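Local coordinates for protein farnesyl diphosphate phosphatase YisP (Bacillus subtilis subsp. subtilis, PDB 3WE9) that hydrolyses farnesyl diphosphate to farnesol and diphosphate, and through this activity takes part in biofilm formation, at residues 132-135 / 136-139; 224-227 / 228-232; 232-235 / 236-240. All blocks are in the same frame, centred on the assembly; numbering follows the deposited sequence.

Overall arrangement
The three interactions sit in an all-helical chain of the phytoene/squalene synthase family. Interaction 1 is the kinked end of helix 118-140; interactions 2 and 3 follow each other along helix 228-250, sharing Lys232, with centres about 10 Å apart. Interaction 2, centred about 14 Å from interaction 1, joins the two helices, Ile139 O packing 3.8 Å from Tyr229 CE1. Its loop also meets interaction 3, where Phe226 CD1 lies 4.1 Å from Val234 CG2. Interactions 1 and 3 stay about 7 Å apart at their nearest atoms. The side chains of Leu136 and Ala237 each lie about 4 Å from bound triethylene glycol, probably from the crystallisation liquor, though such molecules often mark pockets.

Interaction 1 of 3, residues 132-135 / 136-139; sequences AGLM and LLPI
Leu136 is tied to Ala132 one turn earlier by a backbone bond, its N donating to Ala132 O over 3.0 Å, and its side chain then lies against the same oxygen. With CG anti to the carbonyl carbon (chi1 -62°), the branch point leans back over the preceding turn, and CG comes to 3.4 Å from Ala132 O. A leucine suits the site because its branches can reach on past the backbone: they touch Val47 of helix 38-54 and approach a bound triethylene glycol. Met135, next to it, sends its flexible thioether away from the following turn, a long unbranched chain that reaches Pro100, Phe101 and Phe104 of helix 98-107 and Cys51 of helix 38-54. All of this happens near the end of helix 118-140 in the all-helical phytoene/squalene synthase fold, where a proline breaks the regular pattern. Pro138 has no N-H to give, and its CD instead fits between two carbonyls, 3.5 Å from Leu134 O and equally far from Met135 O. The helix kinks here. Leu137 N divides itself between a weak bond to Gly133 O and a second one to Leu134 O at 3.3 Å, which it meets from above the carbonyl plane, 75° out of it. Ile139 N likewise bonds to Leu136 O, only three residues back. On the flank away from Leu136, Leu134 and Leu137 bring one methyl each together, CD1 of Leu134 lying 4.0 Å from CD2 of Leu137, and both side chains also rest on Lys149 of helix 145-165.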
loop_
_atom_site.group_PDB
_atom_site.type_symbol
_atom_site.label_atom_id
_atom_site.label_comp_id
_atom_site.label_asym_id
_atom_site.label_seq_id
_atom_site.Cartn_x
_atom_site.Cartn_y
_atom_site.Cartn_z
ATOM N N ALA A 132 -6.878 2.521 -3.181
ATOM C CA ALA A 132 -6.850 2.641 -1.725
ATOM C C ALA A 132 -6.469 4.074 -1.357
ATOM O O ALA A 132 -6.998 4.648 -0.400
ATOM C CB ALA A 132 -5.847 1.651 -1.134
ATOM N N GLY A 133 -5.549 4.650 -2.123
ATOM C CA GLY A 133 -5.132 6.015 -1.865
ATOM C C GLY A 133 -6.309 6.961 -2.019
ATOM O O GLY A 133 -6.485 7.890 -1.230
ATOM N N LEU A 134 -7.122 6.732 -3.046
ATOM C CA LEU A 134 -8.290 7.575 -3.274
ATOM C C LEU A 134 -9.322 7.325 -2.171
ATOM O O LEU A 134 -10.005 8.244 -1.736
ATOM C CB LEU A 134 -8.901 7.284 -4.649
ATOM C CG LEU A 134 -9.947 8.292 -5.140
ATOM C CD1 LEU A 134 -9.343 9.697 -5.161
ATOM C CD2 LEU A 134 -10.423 7.893 -6.542
ATOM N N MET A 135 -9.437 6.079 -1.721
ATOM C CA MET A 135 -10.377 5.745 -0.649
ATOM C C MET A 135 -10.082 6.608 0.578
ATOM O O MET A 135 -10.987 7.138 1.221
ATOM C CB MET A 135 -10.222 4.290 -0.217
ATOM C CG MET A 135 -10.643 3.231 -1.212
ATOM S SD MET A 135 -10.234 1.619 -0.518
ATOM C CE MET A 135 -9.869 0.675 -2.038
ATOM N N LEU A 136 -8.795 6.728 0.890
ATOM C CA LEU A 136 -8.326 7.477 2.050
ATOM C C LEU A 136 -8.273 8.992 1.933
ATOM O O LEU A 136 -8.216 9.680 2.949
ATOM C CB LEU A 136 -6.930 6.987 2.439
ATOM C CG LEU A 136 -6.786 5.521 2.862
ATOM C CD1 LEU A 136 -5.308 5.201 3.035
ATOM C CD2 LEU A 136 -7.551 5.264 4.159
ATOM N N LEU A 137 -8.277 9.511 0.709
ATOM C CA LEU A 137 -8.171 10.956 0.494
ATOM C C LEU A 137 -9.044 11.836 1.391
ATOM O O LEU A 137 -8.546 12.772 2.020
ATOM C CB LEU A 137 -8.439 11.296 -0.978
ATOM C CG LEU A 137 -8.242 12.762 -1.385
ATOM C CD1 LEU A 137 -6.822 13.204 -1.063
ATOM C CD2 LEU A 137 -8.527 12.925 -2.872
ATOM N N PRO A 138 -10.354 11.554 1.458
ATOM C CA PRO A 138 -11.246 12.367 2.299
ATOM C C PRO A 138 -10.887 12.329 3.784
ATOM O O PRO A 138 -11.243 13.232 4.544
ATOM C CB PRO A 138 -12.623 11.767 2.025
ATOM C CG PRO A 138 -12.488 11.220 0.636
ATOM C CD PRO A 138 -11.130 10.574 0.679
ATOM N N ILE A 139 -10.184 11.281 4.191
ATOM C CA ILE A 139 -9.769 11.136 5.579
ATOM C C ILE A 139 -8.490 11.941 5.832
ATOM O O ILE A 139 -8.320 12.552 6.888
ATOM C CB ILE A 139 -9.525 9.643 5.913
ATOM C CG1 ILE A 139 -10.844 8.866 5.792
ATOM C CG2 ILE A 139 -8.933 9.504 7.313
ATOM C CD1 ILE A 139 -10.708 7.355 5.940
#

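Interaction 2 of 3, residues 224-227 / 228-232; sequences PLFP and QYSQK
Pro227 sets one corner of its ring over the phenol of Tyr229 where the loop after helix 199-221 turns into helix 228-250, a loop-to-helix junction at which Pro227 O accepts two backbone N-H groups. Ser230 N bonds to that oxygen over 3.0 Å, approaching from above the carbonyl plane, and Gln231 N adds a weak bond to it. Proline suits the place: its ring fixes phi and offers a compact apolar surface. The tight part of the contact gathers around this ring. Its CG stands over one face of the Tyr229 phenol, 3.8 Å from the ring centroid and 21° off the normal, a CH-pi contact, while CB comes 3.6 Å from CE2 of the same ring. The phenol can fold back this way because chi1 of 68° sets CG of Tyr229 between its backbone N and carbonyl carbon; the ring also touches Pro37 and Arg142. Beside it, Ser230 OG lies 3.3 Å from Pro227 CG. This small, buried hydroxyl bonds to Leu140 O, linking the junction to the end of helix 118-140. Phe226 brings its bulky apolar ring inward onto Leu148 of helix 145-165. Toward solvent the packing thins out. The ring of Pro224 is exposed and its CB points away from the helix, and Gln228 sends its bent, polar chain outward, touching the loop mainly through CB. Between the two sides, the methylenes of Gln231 lie against the loop, CG 3.8 Å from Phe226 CB.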
loop_
_atom_site.group_PDB
_atom_site.type_symbol
_atom_site.label_atom_id
_atom_site.label_comp_id
_atom_site.label_asym_id
_atom_site.label_seq_id
_atom_site.Cartn_x
_atom_site.Cartn_y
_atom_site.Cartn_z
ATOM N N PRO A 224 3.993 19.099 1.744
ATOM C CA PRO A 224 3.662 20.337 2.463
ATOM C C PRO A 224 2.207 20.788 2.311
ATOM O O PRO A 224 1.721 21.600 3.099
ATOM C CB PRO A 224 4.639 21.360 1.869
ATOM C CG PRO A 224 5.796 20.513 1.415
ATOM C CD PRO A 224 5.100 19.330 0.798
ATOM N N LEU A 225 1.520 20.269 1.297
ATOM C CA LEU A 225 0.126 20.631 1.044
ATOM C C LEU A 225 -0.881 19.909 1.933
ATOM O O LEU A 225 -2.013 20.364 2.081
ATOM C CB LEU A 225 -0.242 20.369 -0.414
ATOM C CG LEU A 225 0.516 21.161 -1.477
ATOM C CD1 LEU A 225 0.011 20.745 -2.848
ATOM C CD2 LEU A 225 0.322 22.657 -1.257
ATOM N N PHE A 226 -0.489 18.775 2.499
ATOM C CA PHE A 226 -1.392 18.035 3.375
ATOM C C PHE A 226 -1.571 18.805 4.674
ATOM O O PHE A 226 -0.656 19.489 5.120
ATOM C CB PHE A 226 -0.817 16.654 3.692
ATOM C CG PHE A 226 -1.043 15.642 2.611
ATOM C CD1 PHE A 226 -2.240 14.934 2.550
ATOM C CD2 PHE A 226 -0.065 15.400 1.652
ATOM C CE1 PHE A 226 -2.463 13.989 1.543
ATOM C CE2 PHE A 226 -0.274 14.461 0.641
ATOM C CZ PHE A 226 -1.475 13.754 0.588
ATOM N N PRO A 227 -2.755 18.704 5.297
ATOM C CA PRO A 227 -2.959 19.425 6.558
ATOM C C PRO A 227 -2.015 18.858 7.613
ATOM O O PRO A 227 -1.632 17.682 7.542
ATOM C CB PRO A 227 -4.433 19.160 6.873
ATOM C CG PRO A 227 -4.692 17.825 6.232
ATOM C CD PRO A 227 -3.962 17.948 4.915
ATOM N N GLN A 228 -1.629 19.681 8.585
ATOM C CA GLN A 228 -0.717 19.224 9.627
ATOM C C GLN A 228 -1.148 17.924 10.305
ATOM O O GLN A 228 -0.301 17.087 10.620
ATOM C CB GLN A 228 -0.520 20.308 10.693
ATOM C CG GLN A 228 0.168 21.559 10.175
ATOM C CD GLN A 228 1.641 21.343 9.851
ATOM O OE1 GLN A 228 2.211 22.044 9.015
ATOM N NE2 GLN A 228 2.266 20.385 10.528
ATOM N N TYR A 229 -2.449 17.742 10.525
ATOM C CA TYR A 229 -2.903 16.531 11.196
ATOM C C TYR A 229 -2.623 15.230 10.441
ATOM O O TYR A 229 -2.649 14.165 11.044
ATOM C CB TYR A 229 -4.398 16.625 11.565
ATOM C CG TYR A 229 -5.394 16.623 10.414
ATOM C CD1 TYR A 229 -5.745 15.439 9.756
ATOM C CD2 TYR A 229 -6.020 17.803 10.018
ATOM C CE1 TYR A 229 -6.701 15.435 8.734
ATOM C CE2 TYR A 229 -6.972 17.814 9.000
ATOM C CZ TYR A 229 -7.311 16.635 8.361
ATOM O OH TYR A 229 -8.251 16.663 7.352
ATOM N N SER A 230 -2.345 15.304 9.140
ATOM C CA SER A 230 -2.059 14.084 8.377
ATOM C C SER A 230 -0.669 14.034 7.723
ATOM O O SER A 230 -0.311 13.035 7.091
ATOM C CB SER A 230 -3.150 13.845 7.312
ATOM O OG SER A 230 -3.166 14.858 6.320
ATOM N N GLN A 231 0.118 15.095 7.887
ATOM C CA GLN A 231 1.461 15.149 7.301
ATOM C C GLN A 231 2.416 14.103 7.858
ATOM O O GLN A 231 3.166 13.477 7.106
ATOM C CB GLN A 231 2.092 16.529 7.497
ATOM C CG GLN A 231 1.533 17.596 6.590
ATOM C CD GLN A 231 2.386 18.851 6.576
ATOM O OE1 GLN A 231 2.051 19.830 5.913
ATOM N NE2 GLN A 231 3.495 18.822 7.300
ATOM N N LYS A 232 2.409 13.924 9.174
ATOM C CA LYS A 232 3.287 12.941 9.785
ATOM C C LYS A 232 2.944 11.543 9.295
ATOM O O LYS A 232 3.821 10.686 9.179
ATOM C CB LYS A 232 3.192 13.009 11.311
ATOM C CG LYS A 232 3.737 14.311 11.879
ATOM C CD LYS A 232 3.700 14.342 13.396
ATOM C CE LYS A 232 4.744 13.418 14.003
ATOM N NZ LYS A 232 4.870 13.677 15.467
#

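Interaction 3 of 3, residues 232-235 / 236-240; sequences KTVK and AALHL
Lys235 runs alongside His239, one helical turn apart, and both point the same way. At its base, CB of Lys235 lies beside the following peptide and only starts the chain. CG is anti to the backbone N (chi1 -175°), which carries it to 3.8 Å from CE1 of the His239 ring. Beyond CD the extended chain runs on past the ring, and CE lies 4.0 Å from CE1 of His239, while NZ ends 5.3 Å from His239 NE2, too far for a direct contact. A lysine fits this exposed flank of helix 228-250, whose other faces are sunk in the all-helical squalene/phytoene synthase fold. Lys235 O takes a nearly straight backbone bond from His239 N (2.9 Å, 173°) and a weak one from ND1 of the ring. With an alanine in place of His239, Lys235 O would probably lose its weak second donor, and the lysine stem the ring it lies along. On the buried side, Val234 CG1 lies 4.1 Å from Leu238 CD1, both side chains touching Cys219 of helix 199-221. Ala236, small enough for a close approach, meets Ala32 and Leu271.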
loop_
_atom_site.group_PDB
_atom_site.type_symbol
_atom_site.label_atom_id
_atom_site.label_comp_id
_atom_site.label_asym_id
_atom_site.label_seq_id
_atom_site.Cartn_x
_atom_site.Cartn_y
_atom_site.Cartn_z
ATOM N N LYS A 232 2.409 13.924 9.174
ATOM C CA LYS A 232 3.287 12.941 9.785
ATOM C C LYS A 232 2.944 11.543 9.295
ATOM O O LYS A 232 3.821 10.686 9.179
ATOM C CB LYS A 232 3.192 13.009 11.311
ATOM C CG LYS A 232 3.737 14.311 11.879
ATOM C CD LYS A 232 3.700 14.342 13.396
ATOM C CE LYS A 232 4.744 13.418 14.003
ATOM N NZ LYS A 232 4.870 13.677 15.467
ATOM N N THR A 233 1.666 11.315 9.012
ATOM C CA THR A 233 1.219 10.015 8.521
ATOM C C THR A 233 1.719 9.782 7.096
ATOM O O THR A 233 2.194 8.698 6.774
ATOM C CB THR A 233 -0.323 9.903 8.565
ATOM O OG1 THR A 233 -0.746 9.732 9.925
ATOM C CG2 THR A 233 -0.817 8.712 7.734
ATOM N N VAL A 234 1.622 10.799 6.247
ATOM C CA VAL A 234 2.090 10.675 4.868
ATOM C C VAL A 234 3.613 10.572 4.841
ATOM O O VAL A 234 4.174 9.738 4.132
ATOM C CB VAL A 234 1.649 11.883 4.005
ATOM C CG1 VAL A 234 2.255 11.777 2.611
ATOM C CG2 VAL A 234 0.126 11.926 3.906
ATOM N N LYS A 235 4.273 11.415 5.629
ATOM C CA LYS A 235 5.729 11.418 5.718
ATOM C C LYS A 235 6.225 10.052 6.201
ATOM O O LYS A 235 7.194 9.506 5.669
ATOM C CB LYS A 235 6.188 12.515 6.686
ATOM C CG LYS A 235 7.697 12.700 6.780
ATOM C CD LYS A 235 8.046 13.841 7.734
ATOM C CE LYS A 235 9.549 14.085 7.797
ATOM N NZ LYS A 235 9.895 15.203 8.727
ATOM N N ALA A 236 5.556 9.501 7.208
ATOM C CA ALA A 236 5.934 8.197 7.741
ATOM C C ALA A 236 5.813 7.129 6.651
ATOM O O ALA A 236 6.725 6.324 6.449
ATOM C CB ALA A 236 5.044 7.838 8.925
ATOM N N ALA A 237 4.686 7.131 5.949
ATOM C CA ALA A 237 4.451 6.158 4.881
ATOM C C ALA A 237 5.553 6.245 3.826
ATOM O O ALA A 237 6.062 5.229 3.359
ATOM C CB ALA A 237 3.084 6.405 4.239
ATOM N N LEU A 238 5.906 7.471 3.450
ATOM C CA LEU A 238 6.951 7.700 2.465
ATOM C C LEU A 238 8.294 7.145 2.941
ATOM O O LEU A 238 8.944 6.376 2.232
ATOM C CB LEU A 238 7.084 9.200 2.183
ATOM C CG LEU A 238 5.953 9.815 1.355
ATOM C CD1 LEU A 238 6.112 11.333 1.302
ATOM C CD2 LEU A 238 5.980 9.223 -0.047
ATOM N N HIS A 239 8.702 7.538 4.143
ATOM C CA HIS A 239 9.974 7.084 4.711
ATOM C C HIS A 239 10.054 5.573 4.878
ATOM O O HIS A 239 11.079 4.960 4.578
ATOM C CB HIS A 239 10.208 7.744 6.074
ATOM C CG HIS A 239 10.756 9.134 5.991
ATOM N ND1 HIS A 239 10.184 10.116 5.211
ATOM C CD2 HIS A 239 11.830 9.705 6.587
ATOM C CE1 HIS A 239 10.882 11.231 5.330
ATOM N NE2 HIS A 239 11.886 11.009 6.160
ATOM N N LEU A 240 8.971 4.975 5.363
ATOM C CA LEU A 240 8.926 3.537 5.597
ATOM C C LEU A 240 9.075 2.705 4.331
ATOM O O LEU A 240 9.811 1.719 4.316
ATOM C CB LEU A 240 7.620 3.155 6.303
ATOM C CG LEU A 240 7.485 3.643 7.752
ATOM C CD1 LEU A 240 6.073 3.374 8.267
ATOM C CD2 LEU A 240 8.521 2.937 8.621
#